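Local structure of uncharacterized protein PF1083 (Pyrococcus furiosus, 3NRN) at residues N82-L88 and N284-P290; V241-V245 and L258-I264; I330-W334 and P346-V351; I215-K220 and F232-I236; A17-R21 and R70-A74. The protein binds AMP and is probably an oxidoreductase of the flavin-containing amine oxidase family, although its reaction and substrate remain unknown. All coordinates share one frame; numbering follows the deposited sequence.

Interaction 1 of 5, residues N82-L88 and N284-P290; sequences NPKGKIL and NTIVFTP
Lys86 and Phe288 carry the backbone bonding between strand 86-88 and strand 286-288, a worked example of parallel pairing. Lys86 N donates to Ile286 O (3.0 Å), and Lys86 O accepts from Phe288 N (2.9 Å) along an almost straight N-H...O path of 170°. One residue thus reaches both neighbours of Val287, and Leu88 N continues the pattern by donating to Phe288 O (3.0 Å). At the C-terminal end of the pairing, a water donates to the carbonyls of both Leu88 and Pro290. The ring of Phe288 turns an edge to the Lys86 carbonyl, with CD2 3.5 Å from Lys86 O.

Apolar contacts flank these bonds. The side chains of Thr285 and Pro83 cross at about a right angle, with Thr285 CG2 3.4 Å from Pro83 CG, tighter than usual. At the far end Ile87 CG2 lies 3.8 Å from Pro290 CD, while Leu88 CB rests 4.1 Å from Val287 CG1.

Both strands are interior to a mixed sheet: backbone hydrogen bonds join Ile87 to Phe94 of strand 92-95 and Val287 to Phe297 of strand 296-298, and helix 142-156 sets Val147 against Ile87 and Pro290.

Interaction 2 of 5, residues V241-V245 and L258-I264; sequences VRETV and LKQVDSI
Val261 O is gripped by Arg242 from the facing helix and by the backbone of its own chain turn. Arg242 NH2 donates to Val261 O at 2.6 Å with an N-H...O angle of 145°, lying in the carbonyl plane on a lone pair. Arg242 NE adds a weak bond to Val261 O at 3.3 Å, and Ile264 N donates to the same oxygen at 3.3 Å. NH2 also comes close to Ile264 O, but the angle there is too poor for a hydrogen bond. The bend of the Arg242 chain at chi3 (-57°) turns the guanidinium so that its edge meets Val261 O at the C-terminal end of helix 255-262. A positive group in that place would probably be favoured by the carbonyls gathered at the helix C-terminus. Asp262 nearby may add to this, although its carboxylate is committed to a salt bridge with Arg250.

Beneath these polar contacts the helices meet through branched side chains. Val241 CG1 presses on Val261 CG2 at 3.5 Å, while the other methyl, Val261 CG1, reaches the backbone at Arg242 CA (3.7 Å). One turn along, Val245 CG1 touches Leu258 CD2 at 3.8 Å.

The segment axes approach to 10.1 Å and run at 128°, so two consecutive helices pack as an obliquely antiparallel pair. Phe253 in the connecting loop covers both Val245 and Leu258. Helix 241-248 itself follows strand 234-237 of the parallel sheet, just after the AMP-pocket residues Asn238 and Val239, with Thr244 bonded back to Ser237.

Interaction 3 of 5, residues I330-W334 and P346-V351; sequences IEKGW and PLLAQV
Pro346 packs over one face of Trp334 through its CA-CB-CG side and supplies a well-formed CH-pi contact. Its CB stands 3.5 Å from the centroid of the six-membered ring, only 6° off the normal, and its CG meets Trp334 CE3 at 3.5 Å. The indole gets there because CG of Trp334 is set anti to the carbonyl carbon (chi1 -66°), a choice that swings the ring off the helix and across to the strand. Turned in this way, the ring offers the strand different parts of itself. Its rim at CH2 comes 3.7 Å from Leu348 O, which lies near the ring plane, and CZ2 approaches Ala349 CB obliquely at 3.8 Å.

Segments 330-334 and 346-351 belong to a helix followed by the edge strand of a mixed sheet, running at 138° to each other. The strand carries a classic beta bulge, Leu347 and Leu348 both facing Asn273 of strand 269-277. Asn273 ND2 also bonds to Leu348 O, fixing the carbonyl that borders the indole.

One helical turn before Trp334, Ile330 splits its two branches. CG2, anti to the backbone N, touches Ala349 CB at 4.0 Å. The other branch extends, bringing CD1 to 4.5 Å from Val351 CG2. Ile270 packs on Ile330, and Phe272 meets the Trp334 ring edge-to-face; both come from strand 269-277.

Interaction 4 of 5, residues I215-K220 and F232-I236; sequences INIEEK and FDVAI
Lys220 and Phe232 are linked through backbone and side chain together. Among the polar contacts, Phe232 N donates to Lys220 O at 3.0 Å, approaching from above the carbonyl plane. The lysine chain folds at chi3 (74°) and turns its tip to the residue after Phe232, where NZ donates to Asp233 O at 2.9 Å. A water accepts from that same NZ and donates to Asp233 OD1, a second link beside the direct one. The other carboxylate oxygen of Asp233 is held by Arg2 N.

The turn is shaped from within: Asn216 OD1 accepts from Glu219 N (2.9 Å), an Asx motif at the end of strand 212-216. This strand opens a three-stranded antiparallel meander, 212-216, 221-224 and 229-231, whose chain then rejoins the parallel sheet as strand 234-237. Such a meander is familiar from Rossmann-type flavoprotein folds.

The apolar contacts centre on the Phe232 ring, which is clasped between two aliphatic groups. Lys220 CB sits 4.2 Å above the centre of one face, a CH-pi contact; Ala235 CB covers the opposite face at 3.7 Å. Ile215 CG2 reaches CE2 of Phe232 obliquely at 4.2 Å, and Val222 of strand 221-224 packs on Phe232.

Interaction 5 of 5, residues A17-R21 and R70-A74; sequences AFLAR and RILGA
Phe18 and Leu72 bring the two backbones nearest, their CA atoms 6.2 Å apart where helix 10-21 passes the end of helix 64-72. The second helix stops in a Schellman motif: Gly73 takes a positive phi of 91°, a backbone conformation that glycine adopts readily, and Gly73 N bonds back to Arg70 O at 3.0 Å.

Leu72 is the principal side chain of the contact. With its CG anti to the carbonyl carbon (chi1 -72°) and chi2 extended, it drives both methyls at the other helix. CD2 comes within 3.3 Å of Phe18 CA, a tight fit against the backbone, while CD1 meets Ala17 CB at 4.0 Å. Ile71 reaches the edge of the Phe18 ring, CD1 lying 4.0 Å from CE1.

Arg21 closes the polar side without a hydrogen bond to the segment it covers. Its chain is bent at chi2 and chi3, which brings the guanidinium over Ile71 O. That oxygen sits 3.2 Å above the guanidinium plane, near the centre of one face; NE and NH2 meet it at angles too poor for hydrogen bonds, yet the charge should still be favoured by this carbonyl at a helix end. Arg21 CD also lies 3.6 Å from Leu72 O.

Helix 10-21 follows the glycine-rich turn of Gly7 and Gly9 in the AMP pocket. Leu195 of helix 188-200 packs on both Ala17 and Leu72, and Leu400 of helix 388-402 packs on Phe18.

How the interactions relate
Interaction 5 closes first along the chain. Interaction 1 then opens, and its long span encloses interactions 4 and 2 in turn before it closes; interaction 3 comes last. Two regions emerge. Interactions 2, 4 and 5 belong to the region of the parallel, AMP-binding sheet: interaction 4 comes within about 5 Å, nearest atoms, of both others, and strand 234-237 leads directly into helix 241-248. Interactions 1 and 3 share the mixed sheet, with centres about 20 Å apart. Interactions 1 and 4 lie on opposite sides of the chain's centre, their own centres about 45 Å apart. The layout is consistent with a flavoprotein-like fold in which a nucleotide-binding region adjoins a second, mixed-sheet region.

Interaction 1 of 5, residues N82-L88 and N284-P290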
# COMPACT_ATOMS: atom_id res chain seq x y z
N ASN A 82 -4.18 4.80 18.35
CA ASN A 82 -5.02 5.31 19.44
C ASN A 82 -6.21 6.00 18.78
O ASN A 82 -7.21 5.34 18.49
CB ASN A 82 -4.25 6.30 20.33
CG ASN A 82 -3.04 5.68 21.00
OD1 ASN A 82 -2.10 5.24 20.35
ND2 ASN A 82 -3.06 5.64 22.33
N PRO A 83 -6.16 7.33 18.58
CA PRO A 83 -7.36 7.79 17.90
C PRO A 83 -7.07 7.37 16.46
O PRO A 83 -5.91 7.38 16.04
CB PRO A 83 -7.31 9.31 18.09
CG PRO A 83 -5.88 9.59 18.06
CD PRO A 83 -5.28 8.47 18.90
N LYS A 84 -8.10 6.95 15.72
CA LYS A 84 -7.91 6.51 14.35
C LYS A 84 -7.05 7.51 13.57
O LYS A 84 -6.23 7.12 12.74
CB LYS A 84 -9.26 6.32 13.66
CG LYS A 84 -9.94 4.99 13.99
CD LYS A 84 -11.42 5.01 13.64
CE LYS A 84 -11.95 3.61 13.43
NZ LYS A 84 -11.49 2.67 14.49
N GLY A 85 -7.24 8.79 13.86
CA GLY A 85 -6.47 9.81 13.19
C GLY A 85 -6.66 11.19 13.78
O GLY A 85 -7.58 11.42 14.56
N LYS A 86 -5.77 12.11 13.41
CA LYS A 86 -5.82 13.49 13.90
C LYS A 86 -5.60 14.47 12.75
O LYS A 86 -5.22 14.08 11.64
CB LYS A 86 -4.77 13.70 14.98
CG LYS A 86 -5.00 12.85 16.22
CD LYS A 86 -4.00 13.18 17.30
CE LYS A 86 -4.37 12.49 18.60
NZ LYS A 86 -3.46 12.85 19.72
N ILE A 87 -5.81 15.76 13.02
CA ILE A 87 -5.67 16.79 12.00
C ILE A 87 -4.88 18.02 12.47
O ILE A 87 -5.02 18.47 13.60
CB ILE A 87 -7.06 17.24 11.51
CG1 ILE A 87 -7.84 16.02 11.00
CG2 ILE A 87 -6.92 18.30 10.42
CD1 ILE A 87 -9.22 16.34 10.48
N LEU A 88 -4.05 18.56 11.57
CA LEU A 88 -3.25 19.75 11.85
C LEU A 88 -3.88 20.90 11.08
O LEU A 88 -3.81 20.94 9.85
CB LEU A 88 -1.80 19.57 11.39
CG LEU A 88 -0.93 20.83 11.39
CD1 LEU A 88 -0.89 21.43 12.79
CD2 LEU A 88 0.48 20.50 10.91
N ASN A 284 1.01 6.55 18.67
CA ASN A 284 0.46 5.67 17.64
C ASN A 284 -0.79 6.25 17.00
O ASN A 284 -1.92 5.96 17.42
CB ASN A 284 0.12 4.30 18.24
CG ASN A 284 -0.36 3.30 17.20
OD1 ASN A 284 -0.41 3.62 16.01
ND2 ASN A 284 -0.71 2.10 17.64
N THR A 285 -0.59 7.07 15.97
CA THR A 285 -1.69 7.70 15.24
C THR A 285 -1.10 8.31 13.97
O THR A 285 0.11 8.29 13.76
CB THR A 285 -2.34 8.83 16.08
OG1 THR A 285 -2.58 8.37 17.41
CG2 THR A 285 -3.67 9.25 15.47
N ILE A 286 -1.97 8.84 13.11
CA ILE A 286 -1.51 9.51 11.90
C ILE A 286 -2.05 10.93 11.96
O ILE A 286 -3.11 11.16 12.54
CB ILE A 286 -2.03 8.83 10.62
CG1 ILE A 286 -3.56 8.71 10.68
CG2 ILE A 286 -1.38 7.48 10.44
CD1 ILE A 286 -4.17 8.09 9.45
N VAL A 287 -1.32 11.87 11.38
CA VAL A 287 -1.77 13.25 11.39
C VAL A 287 -1.92 13.79 9.97
O VAL A 287 -0.94 13.86 9.23
CB VAL A 287 -0.77 14.17 12.14
CG1 VAL A 287 -1.28 15.61 12.13
CG2 VAL A 287 -0.60 13.68 13.57
N PHE A 288 -3.14 14.15 9.61
CA PHE A 288 -3.40 14.70 8.29
C PHE A 288 -2.97 16.16 8.32
O PHE A 288 -3.13 16.84 9.34
CB PHE A 288 -4.89 14.59 7.96
CG PHE A 288 -5.32 13.19 7.64
CD1 PHE A 288 -5.03 12.63 6.40
CD2 PHE A 288 -5.96 12.41 8.60
CE1 PHE A 288 -5.38 11.31 6.11
CE2 PHE A 288 -6.31 11.08 8.32
CZ PHE A 288 -6.02 10.54 7.07
N THR A 289 -2.41 16.65 7.21
CA THR A 289 -1.93 18.03 7.16
C THR A 289 -2.58 18.85 6.05
O THR A 289 -1.92 19.28 5.11
CB THR A 289 -0.40 18.05 6.97
OG1 THR A 289 -0.07 17.35 5.76
CG2 THR A 289 0.29 17.35 8.15
N PRO A 290 -3.89 19.08 6.16
CA PRO A 290 -4.58 19.87 5.13
C PRO A 290 -3.92 21.24 4.96
O PRO A 290 -3.56 21.89 5.94
CB PRO A 290 -6.01 19.98 5.68
CG PRO A 290 -5.80 19.95 7.17
CD PRO A 290 -4.76 18.86 7.33
O HOH W 1 -2.16 21.33 7.95

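Interaction 2 of 5, residues V241-V245 and L258-I264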
# COMPACT_ATOMS: atom_id res chain seq x y z
N VAL A 241 1.62 -4.68 -14.11
CA VAL A 241 1.01 -4.95 -15.41
C VAL A 241 1.89 -4.75 -16.63
O VAL A 241 1.98 -5.63 -17.49
CB VAL A 241 -0.29 -4.12 -15.60
CG1 VAL A 241 -0.83 -4.33 -17.00
CG2 VAL A 241 -1.33 -4.54 -14.58
N ARG A 242 2.54 -3.59 -16.70
CA ARG A 242 3.40 -3.27 -17.83
C ARG A 242 4.56 -4.25 -18.02
O ARG A 242 4.80 -4.73 -19.12
CB ARG A 242 3.94 -1.85 -17.69
CG ARG A 242 4.85 -1.42 -18.84
CD ARG A 242 5.04 0.09 -18.87
NE ARG A 242 3.76 0.80 -18.97
CZ ARG A 242 3.64 2.10 -19.22
NH1 ARG A 242 4.72 2.85 -19.41
NH2 ARG A 242 2.44 2.66 -19.29
N GLU A 243 5.29 -4.54 -16.94
CA GLU A 243 6.41 -5.47 -17.04
C GLU A 243 5.93 -6.89 -17.36
O GLU A 243 6.56 -7.61 -18.13
CB GLU A 243 7.21 -5.46 -15.74
CG GLU A 243 8.52 -6.24 -15.81
CD GLU A 243 9.45 -5.73 -16.90
OE1 GLU A 243 9.57 -4.49 -17.05
OE2 GLU A 243 10.07 -6.57 -17.59
N THR A 244 4.82 -7.29 -16.75
CA THR A 244 4.29 -8.63 -16.98
C THR A 244 3.88 -8.81 -18.45
O THR A 244 4.07 -9.88 -19.01
CB THR A 244 3.10 -8.91 -16.05
OG1 THR A 244 3.52 -8.75 -14.69
CG2 THR A 244 2.59 -10.32 -16.24
N VAL A 245 3.32 -7.76 -19.05
CA VAL A 245 2.94 -7.81 -20.46
C VAL A 245 4.21 -8.03 -21.28
O VAL A 245 4.25 -8.83 -22.21
CB VAL A 245 2.25 -6.48 -20.89
CG1 VAL A 245 2.22 -6.36 -22.41
CG2 VAL A 245 0.82 -6.44 -20.35
N LEU A 258 -3.49 -3.22 -24.67
CA LEU A 258 -2.12 -2.73 -24.78
C LEU A 258 -2.12 -1.20 -24.75
O LEU A 258 -1.16 -0.57 -24.31
CB LEU A 258 -1.49 -3.20 -26.09
CG LEU A 258 -1.19 -4.70 -26.15
CD1 LEU A 258 -0.73 -5.11 -27.55
CD2 LEU A 258 -0.12 -5.01 -25.11
N LYS A 259 -3.20 -0.61 -25.25
CA LYS A 259 -3.34 0.84 -25.28
C LYS A 259 -3.45 1.36 -23.85
O LYS A 259 -2.79 2.33 -23.47
CB LYS A 259 -4.60 1.24 -26.06
CG LYS A 259 -4.80 2.75 -26.19
CD LYS A 259 -6.07 3.09 -26.96
CE LYS A 259 -6.22 4.59 -27.14
NZ LYS A 259 -6.26 5.32 -25.84
N GLN A 260 -4.29 0.69 -23.06
CA GLN A 260 -4.50 1.05 -21.67
C GLN A 260 -3.22 0.87 -20.85
O GLN A 260 -2.89 1.72 -20.02
CB GLN A 260 -5.62 0.20 -21.08
CG GLN A 260 -5.78 0.36 -19.59
CD GLN A 260 -6.89 -0.50 -19.02
OE1 GLN A 260 -8.07 -0.21 -19.22
NE2 GLN A 260 -6.52 -1.56 -18.32
N VAL A 261 -2.51 -0.22 -21.09
CA VAL A 261 -1.27 -0.51 -20.37
C VAL A 261 -0.17 0.49 -20.70
O VAL A 261 0.59 0.91 -19.83
CB VAL A 261 -0.74 -1.94 -20.67
CG1 VAL A 261 0.63 -2.13 -20.05
CG2 VAL A 261 -1.71 -2.98 -20.13
N ASP A 262 -0.07 0.86 -21.97
CA ASP A 262 0.95 1.81 -22.39
C ASP A 262 0.61 3.21 -21.88
O ASP A 262 1.45 4.10 -21.88
CB ASP A 262 1.08 1.83 -23.92
CG ASP A 262 1.55 0.50 -24.49
OD1 ASP A 262 2.33 -0.20 -23.81
OD2 ASP A 262 1.15 0.17 -25.62
N SER A 263 -0.64 3.39 -21.46
CA SER A 263 -1.10 4.68 -20.97
C SER A 263 -0.99 4.84 -19.46
O SER A 263 -1.35 5.88 -18.91
CB SER A 263 -2.56 4.89 -21.38
OG SER A 263 -2.68 4.90 -22.79
N ILE A 264 -0.50 3.80 -18.78
CA ILE A 264 -0.35 3.86 -17.33
C ILE A 264 0.81 4.76 -16.94
O ILE A 264 1.94 4.58 -17.39
CB ILE A 264 -0.09 2.46 -16.73
CG1 ILE A 264 -1.27 1.53 -17.04
CG2 ILE A 264 0.11 2.57 -15.23
CD1 ILE A 264 -1.09 0.12 -16.53

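Interaction 3 of 5, residues I330-W334 and P346-V351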
# COMPACT_ATOMS: atom_id res chain seq x y z
N ILE A 330 11.06 18.48 -2.38
CA ILE A 330 11.80 18.00 -1.22
C ILE A 330 12.11 19.17 -0.30
O ILE A 330 11.94 19.07 0.92
CB ILE A 330 13.12 17.31 -1.63
CG1 ILE A 330 12.81 15.97 -2.32
CG2 ILE A 330 13.99 17.08 -0.41
CD1 ILE A 330 14.04 15.21 -2.80
N GLU A 331 12.57 20.28 -0.89
CA GLU A 331 12.89 21.49 -0.14
C GLU A 331 11.67 22.03 0.61
O GLU A 331 11.77 22.44 1.76
CB GLU A 331 13.42 22.57 -1.08
CG GLU A 331 14.90 22.51 -1.37
CD GLU A 331 15.34 23.57 -2.37
OE1 GLU A 331 14.93 24.74 -2.21
OE2 GLU A 331 16.10 23.24 -3.31
N LYS A 332 10.53 22.04 -0.07
CA LYS A 332 9.30 22.53 0.54
C LYS A 332 8.88 21.55 1.62
O LYS A 332 8.27 21.94 2.62
CB LYS A 332 8.19 22.64 -0.51
CG LYS A 332 6.92 23.33 -0.02
CD LYS A 332 7.19 24.78 0.37
CE LYS A 332 5.92 25.49 0.82
NZ LYS A 332 6.19 26.90 1.23
N GLY A 333 9.21 20.27 1.42
CA GLY A 333 8.86 19.25 2.38
C GLY A 333 9.60 19.43 3.70
O GLY A 333 8.98 19.40 4.76
N TRP A 334 10.91 19.62 3.63
CA TRP A 334 11.70 19.81 4.84
C TRP A 334 11.33 21.15 5.50
O TRP A 334 11.41 21.29 6.72
CB TRP A 334 13.19 19.78 4.50
CG TRP A 334 13.70 18.44 4.03
CD1 TRP A 334 14.37 18.18 2.87
CD2 TRP A 334 13.66 17.19 4.75
NE1 TRP A 334 14.75 16.87 2.82
CE2 TRP A 334 14.33 16.23 3.95
CE3 TRP A 334 13.12 16.79 5.98
CZ2 TRP A 334 14.48 14.89 4.35
CZ3 TRP A 334 13.27 15.45 6.38
CH2 TRP A 334 13.95 14.52 5.56
N PRO A 346 16.55 16.32 9.36
CA PRO A 346 16.39 15.52 8.14
C PRO A 346 17.33 14.32 8.05
O PRO A 346 18.55 14.47 8.13
CB PRO A 346 16.63 16.53 7.03
CG PRO A 346 16.07 17.79 7.60
CD PRO A 346 16.60 17.76 9.02
N LEU A 347 16.75 13.13 7.89
CA LEU A 347 17.53 11.90 7.78
C LEU A 347 17.65 11.46 6.32
O LEU A 347 18.74 11.13 5.85
CB LEU A 347 16.88 10.77 8.57
CG LEU A 347 17.03 10.71 10.09
CD1 LEU A 347 16.23 9.52 10.62
CD2 LEU A 347 18.49 10.57 10.47
N LEU A 348 16.52 11.45 5.62
CA LEU A 348 16.49 11.03 4.23
C LEU A 348 15.13 11.26 3.59
O LEU A 348 14.09 11.06 4.22
CB LEU A 348 16.84 9.54 4.15
CG LEU A 348 16.79 8.85 2.78
CD1 LEU A 348 18.06 9.17 2.00
CD2 LEU A 348 16.67 7.35 2.98
N ALA A 349 15.15 11.70 2.34
CA ALA A 349 13.94 11.92 1.58
C ALA A 349 13.96 10.83 0.53
O ALA A 349 14.95 10.66 -0.17
CB ALA A 349 13.96 13.29 0.93
N GLN A 350 12.88 10.06 0.43
CA GLN A 350 12.82 8.99 -0.54
C GLN A 350 11.76 9.26 -1.60
O GLN A 350 10.61 9.56 -1.26
CB GLN A 350 12.52 7.66 0.15
CG GLN A 350 13.67 7.08 0.96
CD GLN A 350 13.21 6.00 1.91
OE1 GLN A 350 12.44 6.26 2.84
NE2 GLN A 350 13.67 4.78 1.69
N VAL A 351 12.15 9.16 -2.86
CA VAL A 351 11.24 9.37 -3.98
C VAL A 351 10.75 8.02 -4.48
O VAL A 351 11.56 7.15 -4.81
CB VAL A 351 11.94 10.11 -5.15
CG1 VAL A 351 10.93 10.36 -6.27
CG2 VAL A 351 12.53 11.42 -4.67

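Interaction 4 of 5, residues I215-K220 and F232-I236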
# COMPACT_ATOMS: atom_id res chain seq x y z
N ILE A 215 7.98 -15.24 -19.60
CA ILE A 215 6.93 -16.08 -19.02
C ILE A 215 6.27 -16.61 -20.28
O ILE A 215 5.46 -15.92 -20.90
CB ILE A 215 5.90 -15.27 -18.20
CG1 ILE A 215 6.60 -14.56 -17.03
CG2 ILE A 215 4.81 -16.19 -17.67
CD1 ILE A 215 5.67 -13.68 -16.19
N ASN A 216 6.64 -17.82 -20.68
CA ASN A 216 6.10 -18.40 -21.90
C ASN A 216 4.76 -19.09 -21.65
O ASN A 216 4.70 -20.16 -21.06
CB ASN A 216 7.09 -19.39 -22.50
CG ASN A 216 6.69 -19.85 -23.89
OD1 ASN A 216 5.52 -20.13 -24.15
ND2 ASN A 216 7.67 -19.95 -24.79
N ILE A 217 3.69 -18.45 -22.12
CA ILE A 217 2.32 -18.96 -21.96
C ILE A 217 2.03 -20.28 -22.66
O ILE A 217 1.35 -21.14 -22.12
CB ILE A 217 1.29 -17.92 -22.45
CG1 ILE A 217 1.39 -16.67 -21.59
CG2 ILE A 217 -0.12 -18.49 -22.38
CD1 ILE A 217 1.31 -16.95 -20.13
N GLU A 218 2.54 -20.43 -23.87
CA GLU A 218 2.31 -21.67 -24.62
C GLU A 218 3.02 -22.86 -23.97
O GLU A 218 2.42 -23.93 -23.83
CB GLU A 218 2.79 -21.50 -26.06
CG GLU A 218 1.96 -20.50 -26.86
CD GLU A 218 2.45 -20.36 -28.29
OE1 GLU A 218 2.60 -21.40 -28.97
OE2 GLU A 218 2.67 -19.21 -28.74
N GLU A 219 4.27 -22.68 -23.57
CA GLU A 219 5.03 -23.77 -22.95
C GLU A 219 4.74 -23.88 -21.47
O GLU A 219 4.93 -24.94 -20.86
CB GLU A 219 6.54 -23.53 -23.09
CG GLU A 219 7.08 -23.26 -24.48
CD GLU A 219 8.59 -23.10 -24.48
OE1 GLU A 219 9.11 -22.39 -23.60
OE2 GLU A 219 9.26 -23.68 -25.37
N LYS A 220 4.28 -22.78 -20.89
CA LYS A 220 4.00 -22.71 -19.47
C LYS A 220 5.34 -22.92 -18.75
O LYS A 220 5.49 -23.81 -17.91
CB LYS A 220 2.97 -23.76 -19.04
CG LYS A 220 1.60 -23.57 -19.70
CD LYS A 220 0.50 -24.37 -19.00
CE LYS A 220 0.11 -23.75 -17.67
NZ LYS A 220 -0.97 -24.53 -16.99
N PHE A 232 5.39 -24.34 -15.00
CA PHE A 232 4.37 -23.99 -14.02
C PHE A 232 2.95 -24.36 -14.46
O PHE A 232 2.67 -24.48 -15.65
CB PHE A 232 4.43 -22.48 -13.74
CG PHE A 232 4.00 -21.62 -14.91
CD1 PHE A 232 2.65 -21.36 -15.15
CD2 PHE A 232 4.94 -21.08 -15.78
CE1 PHE A 232 2.25 -20.57 -16.24
CE2 PHE A 232 4.56 -20.30 -16.86
CZ PHE A 232 3.21 -20.04 -17.09
N ASP A 233 2.07 -24.53 -13.47
CA ASP A 233 0.66 -24.80 -13.75
C ASP A 233 -0.01 -23.43 -13.68
O ASP A 233 -0.94 -23.14 -14.42
CB ASP A 233 0.07 -25.74 -12.69
CG ASP A 233 0.65 -27.15 -12.78
OD1 ASP A 233 0.61 -27.73 -13.89
OD2 ASP A 233 1.14 -27.67 -11.76
N VAL A 234 0.52 -22.59 -12.79
CA VAL A 234 0.05 -21.23 -12.60
C VAL A 234 1.25 -20.33 -12.30
O VAL A 234 2.20 -20.74 -11.62
CB VAL A 234 -0.94 -21.14 -11.41
CG1 VAL A 234 -1.14 -19.69 -11.01
CG2 VAL A 234 -2.28 -21.75 -11.81
N ALA A 235 1.21 -19.11 -12.81
CA ALA A 235 2.28 -18.15 -12.58
C ALA A 235 1.67 -16.91 -11.93
O ALA A 235 0.65 -16.39 -12.41
CB ALA A 235 2.96 -17.78 -13.90
N ILE A 236 2.27 -16.44 -10.84
CA ILE A 236 1.79 -15.25 -10.15
C ILE A 236 2.83 -14.15 -10.31
O ILE A 236 3.95 -14.25 -9.79
CB ILE A 236 1.59 -15.49 -8.63
CG1 ILE A 236 0.56 -16.60 -8.41
CG2 ILE A 236 1.17 -14.19 -7.95
CD1 ILE A 236 -0.79 -16.35 -9.04
O HOH W 2 -0.44 -27.02 -16.08

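Interaction 5 of 5, residues A17-R21 and R70-A74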
# COMPACT_ATOMS: atom_id res chain seq x y z
N ALA A 17 2.79 -17.81 0.08
CA ALA A 17 2.55 -18.36 1.39
C ALA A 17 1.19 -19.06 1.45
O ALA A 17 1.08 -20.18 1.94
CB ALA A 17 2.61 -17.26 2.43
N PHE A 18 0.15 -18.40 0.93
CA PHE A 18 -1.19 -18.98 0.96
C PHE A 18 -1.24 -20.31 0.22
O PHE A 18 -1.80 -21.29 0.71
CB PHE A 18 -2.22 -18.03 0.34
CG PHE A 18 -3.64 -18.52 0.45
CD1 PHE A 18 -4.42 -18.20 1.56
CD2 PHE A 18 -4.20 -19.33 -0.54
CE1 PHE A 18 -5.74 -18.68 1.68
CE2 PHE A 18 -5.51 -19.82 -0.44
CZ PHE A 18 -6.28 -19.49 0.68
N LEU A 19 -0.66 -20.32 -0.98
CA LEU A 19 -0.66 -21.51 -1.81
C LEU A 19 0.23 -22.63 -1.26
O LEU A 19 -0.10 -23.80 -1.38
CB LEU A 19 -0.25 -21.14 -3.24
CG LEU A 19 -1.24 -20.22 -3.96
CD1 LEU A 19 -0.66 -19.78 -5.30
CD2 LEU A 19 -2.57 -20.96 -4.17
N ALA A 20 1.37 -22.26 -0.67
CA ALA A 20 2.27 -23.27 -0.11
C ALA A 20 1.56 -23.95 1.06
O ALA A 20 1.64 -25.16 1.23
CB ALA A 20 3.55 -22.62 0.36
N ARG A 21 0.87 -23.15 1.85
CA ARG A 21 0.13 -23.67 3.00
C ARG A 21 -0.91 -24.68 2.52
O ARG A 21 -1.14 -25.70 3.17
CB ARG A 21 -0.59 -22.54 3.75
CG ARG A 21 -0.03 -22.24 5.13
CD ARG A 21 -1.17 -21.92 6.10
NE ARG A 21 -2.19 -21.08 5.47
CZ ARG A 21 -3.48 -21.38 5.39
NH1 ARG A 21 -3.94 -22.51 5.91
NH2 ARG A 21 -4.32 -20.55 4.79
N ARG A 70 -3.33 -13.44 9.50
CA ARG A 70 -3.83 -14.31 10.54
C ARG A 70 -4.10 -15.73 10.03
O ARG A 70 -3.63 -16.70 10.61
CB ARG A 70 -5.11 -13.75 11.18
CG ARG A 70 -5.63 -14.63 12.33
CD ARG A 70 -6.82 -14.00 13.06
NE ARG A 70 -6.47 -12.68 13.60
CZ ARG A 70 -7.29 -11.92 14.31
NH1 ARG A 70 -8.52 -12.34 14.59
NH2 ARG A 70 -6.89 -10.74 14.74
N ILE A 71 -4.83 -15.85 8.92
CA ILE A 71 -5.14 -17.18 8.41
C ILE A 71 -3.92 -17.93 7.87
O ILE A 71 -3.95 -19.15 7.76
CB ILE A 71 -6.26 -17.13 7.33
CG1 ILE A 71 -5.78 -16.40 6.07
CG2 ILE A 71 -7.48 -16.41 7.90
CD1 ILE A 71 -6.74 -16.50 4.91
N LEU A 72 -2.85 -17.20 7.55
CA LEU A 72 -1.64 -17.84 7.07
C LEU A 72 -0.81 -18.39 8.23
O LEU A 72 0.10 -19.20 8.03
CB LEU A 72 -0.78 -16.86 6.29
CG LEU A 72 -1.32 -16.46 4.92
CD1 LEU A 72 -0.39 -15.44 4.29
CD2 LEU A 72 -1.45 -17.69 4.04
N GLY A 73 -1.13 -17.95 9.43
CA GLY A 73 -0.40 -18.40 10.60
C GLY A 73 0.78 -17.48 10.89
O GLY A 73 1.70 -17.84 11.62
N ALA A 74 0.75 -16.29 10.30
CA ALA A 74 1.83 -15.34 10.52
C ALA A 74 1.68 -14.77 11.92
O ALA A 74 0.57 -14.50 12.38
CB ALA A 74 1.77 -14.22 9.49